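Local coordinates for 3-methylornithine synthase (Methanosarcina barkeri, PDB 3T7V), which isomerises L-lysine to (3R)-3-methyl-D-ornithine by radical S-adenosylmethionine chemistry with a [4Fe-4S] cluster, a step in pyrrolysine biosynthesis, at residues 223-227 with 264-269. Numbering follows the deposited sequence.
Sequences LRGMS and VLRLMF
Leu223 forks between two residues of the 264-269 segment: its CD1 meets CG1 of Val264, while CD2 presses against CD2 of Leu265 at 3.4 Å, closer than carbons usually pack. The same Leu265 methyl also receives the thioether end of Met226, whose chain bends at chi3 (-58°) and sets CE 3.8 Å from Leu265 CD2. These branched and sulfur-bearing ends, with Ile208 of strand 203-210 touching both Leu223 and Met226, form the tight, buried side of the contact. Farther along, the ring of Phe269 reaches segment 223-227, where Ser227 CB comes in at a slant, 3.6 Å from Phe269 CZ; the Leu223 carbonyl oxygen and Ser227 N lie near the ring plane, so the ring enters end-on against the helix backbone. Replacing the ring with an alanine methyl is likely to open a gap against the backbone and CB of Ser227 and beside Leu223 and Met226. The Arg224 and Met268 side is looser. Met268, partly exposed, lays SD 3.8 Å from Leu223 CB, and its own bend at chi3 (65°) takes CE to 3.8 Å from Arg224 NH1, the two chains crossing almost perpendicularly. That arginine is held chiefly elsewhere, by a salt bridge to Asp25 and a hydrogen bond to the Leu23 carbonyl, so the methionine methyl merely rests beside its guanidinium. The segment axes approach to 11.7 Å at a crossing angle of -39°, and the interface is held by apolar packing. Helices 216-228 and 258-268 flank strand 233-238 in sequence, and their packing is that of neighbouring outer helices in the TIM-barrel-like fold of radical SAM enzymes, with Leu265 about 6 Å, side chain to side chain, from the product-binding Arg235.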
loop_
_atom_site.group_PDB
_atom_site.type_symbol
_atom_site.label_atom_id
_atom_site.label_comp_id
_atom_site.label_asym_id
_atom_site.label_seq_id
_atom_site.Cartn_x
_atom_site.Cartn_y
_atom_site.Cartn_z
ATOM N N LEU A 223 3.047 -14.863 -0.804
ATOM C CA LEU A 223 3.696 -14.379 -2.042
ATOM C C LEU A 223 3.153 -15.108 -3.303
ATOM O O LEU A 223 2.864 -14.462 -4.336
ATOM C CB LEU A 223 5.239 -14.568 -1.993
ATOM C CG LEU A 223 5.874 -13.651 -0.896
ATOM C CD1 LEU A 223 7.324 -14.123 -0.625
ATOM C CD2 LEU A 223 5.948 -12.183 -1.357
ATOM N N ARG A 224 3.001 -16.440 -3.219
ATOM C CA ARG A 224 2.495 -17.185 -4.333
ATOM C C ARG A 224 1.016 -16.805 -4.559
ATOM O O ARG A 224 0.572 -16.689 -5.711
ATOM C CB ARG A 224 2.636 -18.699 -4.093
ATOM C CG ARG A 224 4.076 -19.175 -4.034
ATOM C CD ARG A 224 4.687 -18.969 -5.390
ATOM N NE ARG A 224 6.020 -19.596 -5.371
ATOM C CZ ARG A 224 7.019 -19.201 -6.162
ATOM N NH1 ARG A 224 6.826 -18.217 -7.020
ATOM N NH2 ARG A 224 8.217 -19.784 -6.063
ATOM N N GLY A 225 0.238 -16.566 -3.486
ATOM C CA GLY A 225 -1.217 -16.202 -3.582
ATOM C C GLY A 225 -1.344 -14.887 -4.295
ATOM O O GLY A 225 -2.240 -14.745 -5.180
ATOM N N MET A 226 -0.487 -13.950 -3.947
ATOM C CA MET A 226 -0.502 -12.595 -4.623
ATOM C C MET A 226 -0.197 -12.704 -6.090
ATOM O O MET A 226 -0.785 -11.943 -6.850
ATOM C CB MET A 226 0.471 -11.507 -3.994
ATOM C CG MET A 226 -0.064 -10.882 -2.710
ATOM S SD MET A 226 0.668 -9.234 -2.301
ATOM C CE MET A 226 2.190 -10.106 -2.333
ATOM N N SER A 227 0.669 -13.600 -6.499
ATOM C CA SER A 227 1.095 -13.676 -7.875
ATOM C C SER A 227 -0.014 -14.269 -8.740
ATOM O O SER A 227 -0.107 -13.920 -9.909
ATOM C CB SER A 227 2.377 -14.494 -8.002
ATOM O OG SER A 227 2.107 -15.837 -7.734
ATOM N N VAL A 264 12.342 -9.389 -2.122
ATOM C CA VAL A 264 11.831 -10.604 -2.745
ATOM C C VAL A 264 10.686 -10.257 -3.707
ATOM O O VAL A 264 10.592 -10.809 -4.820
ATOM C CB VAL A 264 11.351 -11.585 -1.634
ATOM C CG1 VAL A 264 10.593 -12.725 -2.271
ATOM C CG2 VAL A 264 12.602 -12.143 -0.919
ATOM N N LEU A 265 9.808 -9.298 -3.329
ATOM C CA LEU A 265 8.727 -8.902 -4.258
ATOM C C LEU A 265 9.304 -8.327 -5.537
ATOM O O LEU A 265 8.727 -8.509 -6.616
ATOM C CB LEU A 265 7.842 -7.776 -3.606
ATOM C CG LEU A 265 6.856 -8.371 -2.559
ATOM C CD1 LEU A 265 6.185 -7.176 -1.798
ATOM C CD2 LEU A 265 5.786 -9.248 -3.162
ATOM N N ARG A 266 10.369 -7.546 -5.398
ATOM C CA ARG A 266 10.979 -6.965 -6.643
ATOM C C ARG A 266 11.554 -8.075 -7.531
ATOM O O ARG A 266 11.481 -7.973 -8.779
ATOM C CB ARG A 266 12.047 -5.961 -6.278
ATOM C CG ARG A 266 12.846 -5.346 -7.445
ATOM C CD ARG A 266 11.928 -4.713 -8.483
ATOM N NE ARG A 266 11.294 -3.524 -7.931
ATOM C CZ ARG A 266 10.189 -2.961 -8.438
ATOM N NH1 ARG A 266 9.575 -3.445 -9.490
ATOM N NH2 ARG A 266 9.622 -1.937 -7.785
ATOM N N LEU A 267 12.057 -9.116 -6.877
ATOM C CA LEU A 267 12.656 -10.169 -7.678
ATOM C C LEU A 267 11.564 -11.052 -8.300
ATOM O O LEU A 267 11.796 -11.700 -9.292
ATOM C CB LEU A 267 13.641 -10.984 -6.807
ATOM C CG LEU A 267 14.874 -10.196 -6.298
ATOM C CD1 LEU A 267 15.748 -11.017 -5.342
ATOM C CD2 LEU A 267 15.734 -9.751 -7.459
ATOM N N MET A 268 10.401 -11.163 -7.651
ATOM C CA MET A 268 9.247 -11.903 -8.142
ATOM C C MET A 268 8.370 -11.136 -9.140
ATOM O O MET A 268 7.748 -11.757 -9.992
ATOM C CB MET A 268 8.303 -12.326 -6.993
ATOM C CG MET A 268 8.941 -13.378 -6.109
ATOM S SD MET A 268 7.671 -13.847 -4.857
ATOM C CE MET A 268 6.365 -14.625 -5.886
ATOM N N PHE A 269 8.216 -9.813 -8.951
ATOM C CA PHE A 269 7.390 -8.974 -9.769
ATOM C C PHE A 269 8.242 -7.814 -10.308
ATOM O O PHE A 269 8.084 -6.619 -9.938
ATOM C CB PHE A 269 6.280 -8.356 -8.885
ATOM C CG PHE A 269 5.399 -9.371 -8.222
ATOM C CD1 PHE A 269 5.619 -9.833 -6.939
ATOM C CD2 PHE A 269 4.203 -9.797 -8.893
ATOM C CE1 PHE A 269 4.771 -10.807 -6.327
ATOM C CE2 PHE A 269 3.374 -10.747 -8.287
ATOM C CZ PHE A 269 3.640 -11.251 -7.007
#